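Local coordinates for MarR family transcriptional regulator (Staphylococcus epidermidis, PDB 5HLI), which probably senses oxidation through disulfide formation and regulates transcription as a DNA-binding, MarR-type regulator, at residues T49-N54 with N104-Q109; V85-Q90 with L97-T102. The protein carries 1 engineered substitution. All coordinates share one frame; numbering follows the deposited sequence.

How the interactions relate
Both interactions belong to the winged helix-turn-helix region of the chain. Interaction 2 is the two-stranded wing hairpin. Interaction 1 ties helix 41-52 to helix 103-117, which follows directly on strand 97-101 of that hairpin. In sequence, the hairpin falls between the two segments of interaction 1. The centres of the two contacts are about 13 Å apart. They also touch. Asn54 OD1 lies 3.0 Å from Leu101 N and probably accepts its hydrogen bond. Leu50 CD1 packs on Val85 CG1 at 3.6 Å, and Trp51 CD1 meets Leu101 CD1 at 3.6 Å. Residues 49-54 thus contact both the base of the wing and the helix beyond it.

Interaction 1: residues T49-N54 with N104-Q109; sequences TLWEEN and NGQQQQ
Trp51 and Gln109 lie flat against each other. The indole ring and the side-chain amide of Gln109 are only 8° from parallel, and the two side chains run past each other in opposite directions. Gln109 CB sits over the five-membered ring of Trp51, 3.5 Å from its centroid, in a CH-pi contact. Beyond it the Gln109 chain is extended, with CG anti to the backbone N (chi1 178°). This carries the amide along the same indole face toward the base of the Trp51 side chain. Gln109 CD comes to 3.6 Å from Trp51 CG.

The indole edge is used as well. Trp51 NE1 donates to the backbone O of Gly105 at 3.1 Å. The acceptor lies in the ring plane, although the donor is tilted from the carbonyl plane. The N-H...O angle is 161°. Face contact and edge bond together should restrict rotation of the ring. Gln106 bends at chi2, and its NE2 comes within 4.3 Å of Trp51 CD1 at an oblique angle.

Asn54 and Gln106 cross at a slant, their amides steeply inclined to each other, with ND2 of Asn54 3.9 Å from OE1 of Gln106. The stronger partner of Asn54 is Leu101 N, bonded to OD1. This surface contact joins helix 41-52 to the helix after the wing, within the winged helix-turn-helix fold of MarR-type regulators.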
ATOM      1  N   THR A  49       0.355   0.958 -20.279  1.00 18.80           N
ATOM      2  CA  THR A  49       1.299   1.454 -21.277  1.00 21.70           C
ATOM      3  C   THR A  49       0.733   1.308 -22.686  1.00 26.47           C
ATOM      4  O   THR A  49       0.976   2.162 -23.547  1.00 25.62           O
ATOM      5  CB  THR A  49       2.660   0.757 -21.147  1.00 20.72           C
ATOM      6  OG1 THR A  49       3.589   1.361 -22.056  1.00 20.09           O
ATOM      7  CG2 THR A  49       2.575  -0.731 -21.458  1.00 20.07           C
ATOM      8  N   LEU A  50      -0.046   0.252 -22.937  1.00 23.14           N
ATOM      9  CA  LEU A  50      -0.677   0.105 -24.245  1.00 21.54           C
ATOM     10  C   LEU A  50      -1.689   1.215 -24.494  1.00 25.48           C
ATOM     11  O   LEU A  50      -1.836   1.688 -25.625  1.00 24.97           O
ATOM     12  CB  LEU A  50      -1.342  -1.266 -24.362  1.00 18.20           C
ATOM     13  CG  LEU A  50      -0.402  -2.460 -24.529  1.00 21.90           C
ATOM     14  CD1 LEU A  50      -1.176  -3.760 -24.438  1.00 22.81           C
ATOM     15  CD2 LEU A  50       0.332  -2.374 -25.857  1.00 24.82           C
ATOM     16  N   TRP A  51      -2.396   1.647 -23.448  1.00 25.33           N
ATOM     17  CA  TRP A  51      -3.339   2.748 -23.596  1.00 29.41           C
ATOM     18  C   TRP A  51      -2.636   4.080 -23.824  1.00 31.59           C
ATOM     19  O   TRP A  51      -3.282   5.041 -24.254  1.00 32.85           O
ATOM     20  CB  TRP A  51      -4.252   2.821 -22.370  1.00 25.09           C
ATOM     21  CG  TRP A  51      -5.265   1.713 -22.326  1.00 26.82           C
ATOM     22  CD1 TRP A  51      -5.836   1.083 -23.396  1.00 25.35           C
ATOM     23  CD2 TRP A  51      -5.814   1.093 -21.157  1.00 25.50           C
ATOM     24  NE1 TRP A  51      -6.711   0.118 -22.966  1.00 26.23           N
ATOM     25  CE2 TRP A  51      -6.716   0.101 -21.595  1.00 25.32           C
ATOM     26  CE3 TRP A  51      -5.635   1.281 -19.783  1.00 27.24           C
ATOM     27  CZ2 TRP A  51      -7.434  -0.700 -20.710  1.00 26.73           C
ATOM     28  CZ3 TRP A  51      -6.349   0.482 -18.904  1.00 24.98           C
ATOM     29  CH2 TRP A  51      -7.238  -0.494 -19.372  1.00 27.84           C
ATOM     30  N   GLU A  52      -1.334   4.159 -23.546  1.00 27.01           N
ATOM     31  CA  GLU A  52      -0.537   5.334 -23.879  1.00 35.18           C
ATOM     32  C   GLU A  52       0.090   5.227 -25.262  1.00 30.02           C
ATOM     33  O   GLU A  52       0.122   6.214 -26.004  1.00 34.66           O
ATOM     34  CB  GLU A  52       0.563   5.549 -22.834  1.00 30.21           C
ATOM     35  CG  GLU A  52       0.041   5.865 -21.442  1.00 38.48           C
ATOM     36  CD  GLU A  52      -0.707   7.184 -21.391  1.00 48.83           C
ATOM     37  OE1 GLU A  52      -0.079   8.235 -21.645  1.00 52.11           O
ATOM     38  OE2 GLU A  52      -1.924   7.170 -21.100  1.00 44.91           O
ATOM     39  N   GLU A  53       0.591   4.045 -25.622  1.00 28.78           N
ATOM     40  CA  GLU A  53       1.240   3.826 -26.910  1.00 24.71           C
ATOM     41  C   GLU A  53       0.863   2.441 -27.414  1.00 29.31           C
ATOM     42  O   GLU A  53       1.187   1.436 -26.775  1.00 27.21           O
ATOM     43  CB  GLU A  53       2.763   3.964 -26.794  1.00 22.38           C
ATOM     44  CG  GLU A  53       3.509   3.685 -28.086  1.00 24.27           C
ATOM     45  CD  GLU A  53       5.014   3.685 -27.907  1.00 28.31           C
ATOM     46  OE1 GLU A  53       5.483   3.976 -26.786  1.00 34.06           O
ATOM     47  OE2 GLU A  53       5.729   3.388 -28.886  1.00 33.64           O
ATOM     48  N   ASN A  54       0.186   2.394 -28.556  1.00 25.24           N
ATOM     49  CA  ASN A  54      -0.320   1.146 -29.119  1.00 27.08           C
ATOM     50  C   ASN A  54      -0.252   1.208 -30.641  1.00 30.17           C
ATOM     51  O   ASN A  54      -0.712   2.181 -31.233  1.00 29.77           O
ATOM     52  CB  ASN A  54      -1.758   0.897 -28.651  1.00 29.29           C
ATOM     53  CG  ASN A  54      -2.444  -0.220 -29.415  1.00 34.24           C
ATOM     54  OD1 ASN A  54      -2.105  -1.394 -29.267  1.00 28.02           O
ATOM     55  ND2 ASN A  54      -3.427   0.144 -30.231  1.00 28.32           N
ATOM     56  N   ASN A 104     -12.008  -4.755 -28.144  1.00 26.57           N
ATOM     57  CA  ASN A 104     -12.468  -4.795 -26.760  1.00 28.07           C
ATOM     58  C   ASN A 104     -11.437  -4.185 -25.815  1.00 25.47           C
ATOM     59  O   ASN A 104     -11.794  -3.412 -24.919  1.00 29.11           O
ATOM     60  CB  ASN A 104     -12.787  -6.233 -26.359  1.00 28.14           C
ATOM     61  CG  ASN A 104     -12.984  -6.391 -24.865  1.00 32.36           C
ATOM     62  OD1 ASN A 104     -13.984  -5.939 -24.309  1.00 35.67           O
ATOM     63  ND2 ASN A 104     -12.034  -7.045 -24.208  1.00 32.03           N
ATOM     64  N   GLY A 105     -10.157  -4.514 -26.002  1.00 28.40           N
ATOM     65  CA  GLY A 105      -9.122  -3.936 -25.157  1.00 27.64           C
ATOM     66  C   GLY A 105      -9.082  -2.421 -25.234  1.00 29.11           C
ATOM     67  O   GLY A 105      -8.842  -1.741 -24.233  1.00 30.40           O
ATOM     68  N   GLN A 106      -9.323  -1.872 -26.422  1.00 29.33           N
ATOM     69  CA  GLN A 106      -9.385  -0.423 -26.568  1.00 30.57           C
ATOM     70  C   GLN A 106     -10.620   0.146 -25.876  1.00 30.58           C
ATOM     71  O   GLN A 106     -10.535   1.147 -25.151  1.00 32.87           O
ATOM     72  CB  GLN A 106      -9.371  -0.055 -28.052  1.00 36.34           C
ATOM     73  CG  GLN A 106      -9.131   1.423 -28.320  1.00 44.55           C
ATOM     74  CD  GLN A 106      -7.671   1.804 -28.189  1.00 38.37           C
ATOM     75  OE1 GLN A 106      -6.854   1.454 -29.036  1.00 50.22           O
ATOM     76  NE2 GLN A 106      -7.337   2.517 -27.126  1.00 43.33           N
ATOM     77  N   GLN A 107     -11.779  -0.482 -26.085  1.00 30.69           N
ATOM     78  CA  GLN A 107     -13.013   0.011 -25.480  1.00 33.51           C
ATOM     79  C   GLN A 107     -12.986  -0.100 -23.961  1.00 35.28           C
ATOM     80  O   GLN A 107     -13.617   0.706 -23.270  1.00 33.68           O
ATOM     81  CB  GLN A 107     -14.217  -0.751 -26.038  1.00 33.13           C
ATOM     82  CG  GLN A 107     -14.464  -0.525 -27.522  1.00 39.56           C
ATOM     83  CD  GLN A 107     -15.189  -1.687 -28.180  1.00 49.04           C
ATOM     84  OE1 GLN A 107     -15.641  -2.616 -27.508  1.00 47.20           O
ATOM     85  NE2 GLN A 107     -15.305  -1.637 -29.503  1.00 47.03           N
ATOM     86  N   GLN A 108     -12.268  -1.086 -23.422  1.00 29.58           N
ATOM     87  CA  GLN A 108     -12.248  -1.282 -21.978  1.00 30.34           C
ATOM     88  C   GLN A 108     -11.475  -0.201 -21.236  1.00 28.24           C
ATOM     89  O   GLN A 108     -11.584  -0.132 -20.008  1.00 30.99           O
ATOM     90  CB  GLN A 108     -11.664  -2.655 -21.640  1.00 30.89           C
ATOM     91  CG  GLN A 108     -12.580  -3.835 -21.948  1.00 34.39           C
ATOM     92  CD  GLN A 108     -13.670  -4.031 -20.909  1.00 35.32           C
ATOM     93  OE1 GLN A 108     -14.486  -3.143 -20.674  1.00 41.20           O
ATOM     94  NE2 GLN A 108     -13.684  -5.200 -20.280  1.00 38.67           N
ATOM     95  N   GLN A 109     -10.703   0.636 -21.939  1.00 31.85           N
ATOM     96  CA  GLN A 109      -9.941   1.681 -21.260  1.00 31.58           C
ATOM     97  C   GLN A 109     -10.854   2.588 -20.447  1.00 31.42           C
ATOM     98  O   GLN A 109     -10.605   2.838 -19.262  1.00 26.56           O
ATOM     99  CB  GLN A 109      -9.137   2.507 -22.265  1.00 30.78           C
ATOM    100  CG  GLN A 109      -8.366   3.650 -21.603  1.00 29.96           C
ATOM    101  CD  GLN A 109      -7.522   4.455 -22.573  1.00 35.94           C
ATOM    102  OE1 GLN A 109      -7.519   4.199 -23.777  1.00 36.91           O
ATOM    103  NE2 GLN A 109      -6.799   5.437 -22.048  1.00 32.25           N
TER

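Interaction 2: residues V85-Q90 with L97-T102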
ATOM      1  N   VAL A  85      -5.594  -8.267 -25.926  1.00 20.87           N
ATOM      2  CA  VAL A  85      -4.569  -7.924 -26.902  1.00 24.30           C
ATOM      3  C   VAL A  85      -4.507  -9.015 -27.962  1.00 24.23           C
ATOM      4  O   VAL A  85      -5.043 -10.110 -27.796  1.00 23.60           O
ATOM      5  CB  VAL A  85      -3.174  -7.743 -26.260  1.00 22.34           C
ATOM      6  CG1 VAL A  85      -3.195  -6.648 -25.196  1.00 21.99           C
ATOM      7  CG2 VAL A  85      -2.684  -9.062 -25.678  1.00 22.04           C
ATOM      8  N   LYS A  86      -3.827  -8.698 -29.058  1.00 23.89           N
ATOM      9  CA  LYS A  86      -3.392  -9.685 -30.033  1.00 24.54           C
ATOM     10  C   LYS A  86      -1.874  -9.807 -29.985  1.00 23.37           C
ATOM     11  O   LYS A  86      -1.163  -8.831 -29.733  1.00 24.60           O
ATOM     12  CB  LYS A  86      -3.840  -9.314 -31.450  1.00 27.34           C
ATOM     13  CG  LYS A  86      -5.346  -9.331 -31.644  1.00 32.20           C
ATOM     14  CD  LYS A  86      -5.719  -9.178 -33.109  1.00 32.76           C
ATOM     15  CE  LYS A  86      -7.211  -9.402 -33.313  1.00 39.21           C
ATOM     16  NZ  LYS A  86      -7.628 -10.761 -32.859  1.00 39.19           N
ATOM     17  N   ARG A  87      -1.385 -11.020 -30.218  1.00 23.16           N
ATOM     18  CA  ARG A  87       0.043 -11.295 -30.290  1.00 23.28           C
ATOM     19  C   ARG A  87       0.405 -11.657 -31.724  1.00 27.10           C
ATOM     20  O   ARG A  87      -0.245 -12.512 -32.334  1.00 25.88           O
ATOM     21  CB  ARG A  87       0.433 -12.423 -29.330  1.00 24.90           C
ATOM     22  CG  ARG A  87       0.363 -12.020 -27.860  1.00 22.93           C
ATOM     23  CD  ARG A  87       0.475 -13.209 -26.913  1.00 22.79           C
ATOM     24  NE  ARG A  87       1.741 -13.926 -27.032  1.00 26.80           N
ATOM     25  CZ  ARG A  87       1.877 -15.116 -27.608  1.00 29.22           C
ATOM     26  NH1 ARG A  87       0.818 -15.731 -28.121  1.00 28.53           N
ATOM     27  NH2 ARG A  87       3.071 -15.692 -27.670  1.00 22.51           N
ATOM     28  N   GLU A  88       1.423 -10.989 -32.265  1.00 24.97           N
ATOM     29  CA  GLU A  88       1.908 -11.254 -33.616  1.00 24.15           C
ATOM     30  C   GLU A  88       3.419 -11.414 -33.563  1.00 23.50           C
ATOM     31  O   GLU A  88       4.148 -10.423 -33.442  1.00 22.85           O
ATOM     32  CB  GLU A  88       1.524 -10.135 -34.584  1.00 25.70           C
ATOM     33  CG  GLU A  88       2.146 -10.298 -35.967  1.00 27.24           C
ATOM     34  CD  GLU A  88       2.074  -9.032 -36.802  1.00 33.43           C
ATOM     35  OE1 GLU A  88       2.649  -9.020 -37.911  1.00 37.32           O
ATOM     36  OE2 GLU A  88       1.442  -8.054 -36.354  1.00 35.41           O
ATOM     37  N   ARG A  89       3.888 -12.654 -33.652  1.00 25.03           N
ATOM     38  CA  ARG A  89       5.315 -12.941 -33.722  1.00 27.14           C
ATOM     39  C   ARG A  89       5.741 -12.836 -35.180  1.00 33.90           C
ATOM     40  O   ARG A  89       5.290 -13.620 -36.023  1.00 31.22           O
ATOM     41  CB  ARG A  89       5.619 -14.323 -33.152  1.00 27.59           C
ATOM     42  CG  ARG A  89       7.083 -14.729 -33.249  1.00 31.97           C
ATOM     43  CD  ARG A  89       7.984 -13.785 -32.464  1.00 26.93           C
ATOM     44  NE  ARG A  89       7.859 -13.975 -31.021  1.00 29.07           N
ATOM     45  CZ  ARG A  89       8.634 -13.379 -30.120  1.00 29.49           C
ATOM     46  NH1 ARG A  89       9.594 -12.551 -30.512  1.00 28.12           N
ATOM     47  NH2 ARG A  89       8.449 -13.611 -28.827  1.00 25.89           N
ATOM     48  N   GLN A  90       6.585 -11.852 -35.484  1.00 31.75           N
ATOM     49  CA  GLN A  90       7.122 -11.727 -36.831  1.00 35.96           C
ATOM     50  C   GLN A  90       7.915 -12.974 -37.194  1.00 34.43           C
ATOM     51  O   GLN A  90       8.646 -13.529 -36.368  1.00 31.32           O
ATOM     52  CB  GLN A  90       8.010 -10.488 -36.941  1.00 32.52           C
ATOM     53  CG  GLN A  90       7.270  -9.166 -36.824  1.00 32.65           C
ATOM     54  CD  GLN A  90       8.209  -7.974 -36.874  1.00 33.85           C
ATOM     55  OE1 GLN A  90       9.364  -8.060 -36.456  1.00 34.65           O
ATOM     56  NE2 GLN A  90       7.719  -6.856 -37.394  1.00 36.49           N
ATOM     57  N   LEU A  97       7.850  -9.477 -31.237  1.00 27.37           N
ATOM     58  CA  LEU A  97       6.492  -9.818 -30.839  1.00 27.15           C
ATOM     59  C   LEU A  97       5.713  -8.514 -30.731  1.00 27.07           C
ATOM     60  O   LEU A  97       5.951  -7.717 -29.819  1.00 26.23           O
ATOM     61  CB  LEU A  97       6.471 -10.590 -29.521  1.00 24.22           C
ATOM     62  CG  LEU A  97       5.092 -11.099 -29.084  1.00 26.09           C
ATOM     63  CD1 LEU A  97       4.605 -12.206 -30.007  1.00 25.42           C
ATOM     64  CD2 LEU A  97       5.121 -11.570 -27.635  1.00 21.74           C
ATOM     65  N   ILE A  98       4.798  -8.288 -31.668  1.00 23.40           N
ATOM     66  CA  ILE A  98       4.027  -7.052 -31.714  1.00 22.32           C
ATOM     67  C   ILE A  98       2.732  -7.258 -30.938  1.00 24.87           C
ATOM     68  O   ILE A  98       1.958  -8.175 -31.234  1.00 23.40           O
ATOM     69  CB  ILE A  98       3.745  -6.625 -33.162  1.00 28.24           C
ATOM     70  CG1 ILE A  98       5.061  -6.345 -33.895  1.00 31.23           C
ATOM     71  CG2 ILE A  98       2.839  -5.401 -33.190  1.00 29.72           C
ATOM     72  CD1 ILE A  98       4.882  -5.976 -35.348  1.00 38.33           C
ATOM     73  N   ILE A  99       2.498  -6.405 -29.944  1.00 21.07           N
ATOM     74  CA  ILE A  99       1.313  -6.476 -29.096  1.00 20.52           C
ATOM     75  C   ILE A  99       0.361  -5.366 -29.509  1.00 25.93           C
ATOM     76  O   ILE A  99       0.743  -4.190 -29.535  1.00 22.62           O
ATOM     77  CB  ILE A  99       1.685  -6.356 -27.608  1.00 21.52           C
ATOM     78  CG1 ILE A  99       2.731  -7.410 -27.240  1.00 21.23           C
ATOM     79  CG2 ILE A  99       0.445  -6.486 -26.733  1.00 22.60           C
ATOM     80  CD1 ILE A  99       2.270  -8.836 -27.476  1.00 18.72           C
ATOM     81  N   THR A 100      -0.877  -5.733 -29.835  1.00 22.07           N
ATOM     82  CA  THR A 100      -1.873  -4.773 -30.289  1.00 23.39           C
ATOM     83  C   THR A 100      -3.162  -4.978 -29.509  1.00 21.09           C
ATOM     84  O   THR A 100      -3.630  -6.111 -29.363  1.00 25.73           O
ATOM     85  CB  THR A 100      -2.140  -4.918 -31.792  1.00 28.59           C
ATOM     86  OG1 THR A 100      -0.891  -5.014 -32.492  1.00 27.72           O
ATOM     87  CG2 THR A 100      -2.910  -3.716 -32.313  1.00 32.93           C
ATOM     88  N   LEU A 101      -3.729  -3.883 -29.012  1.00 21.58           N
ATOM     89  CA  LEU A 101      -5.014  -3.953 -28.329  1.00 26.46           C
ATOM     90  C   LEU A 101      -6.095  -4.455 -29.278  1.00 24.97           C
ATOM     91  O   LEU A 101      -6.157  -4.052 -30.442  1.00 27.44           O
ATOM     92  CB  LEU A 101      -5.400  -2.574 -27.788  1.00 24.77           C
ATOM     93  CG  LEU A 101      -4.599  -2.005 -26.613  1.00 25.76           C
ATOM     94  CD1 LEU A 101      -4.836  -0.508 -26.494  1.00 23.79           C
ATOM     95  CD2 LEU A 101      -4.977  -2.709 -25.319  1.00 21.51           C
ATOM     96  N   THR A 102      -6.944  -5.350 -28.781  1.00 22.99           N
ATOM     97  CA  THR A 102      -8.149  -5.694 -29.515  1.00 29.24           C
ATOM     98  C   THR A 102      -9.128  -4.523 -29.467  1.00 30.04           C
ATOM     99  O   THR A 102      -8.936  -3.547 -28.733  1.00 25.45           O
ATOM    100  CB  THR A 102      -8.802  -6.952 -28.937  1.00 29.70           C
ATOM    101  OG1 THR A 102      -9.199  -6.711 -27.580  1.00 27.75           O
ATOM    102  CG2 THR A 102      -7.832  -8.125 -28.974  1.00 26.67           C
TER
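Arg89 has CG anti to the backbone N (chi1 177°) and then bends at chi2 and chi3. These turns bring its guanidinium over Leu97. Leu97 CB lies over the centre of one guanidinium face, 3.6 Å from Arg89 CZ. Arg89 NH1 bonds to the backbone O of Arg95, which ties the group to the loop joining the strands.

Arg87 and Ile99 run side by side on the same sheet face as Leu97. Arg87 CG touches Ile99 CD1 at 3.7 Å, and the charged end goes on to a salt bridge with Glu80. Glu88 and Ile98 pair on the other face. There Ile98 CD1 also meets Gln90 NE2 at 3.6 Å, while Gln90 OE1 takes the backbone N of Gln96.

Two antiparallel hydrogen-bonded pairs hold the backbones. Lys86 N to Thr100 O is short, at 2.6 Å, and Thr100 N returns a bond to Lys86 O at 3.1 Å. Glu88 and Ile98 exchange two bonds as well, the one from Glu88 N being more bent. At the base, Thr102 CG2 packs against Val85 C at 3.6 Å. Its OG1 bonds to Gly83 O and, from the N-cap position, caps Gly105 N.

Backbone bonds therefore set the hairpin's register. Arg87 covers Ile99 with its aliphatic stem, whereas Arg89 lays its guanidinium face on Leu97. Both arginines take oxygen partners beyond the paired strands.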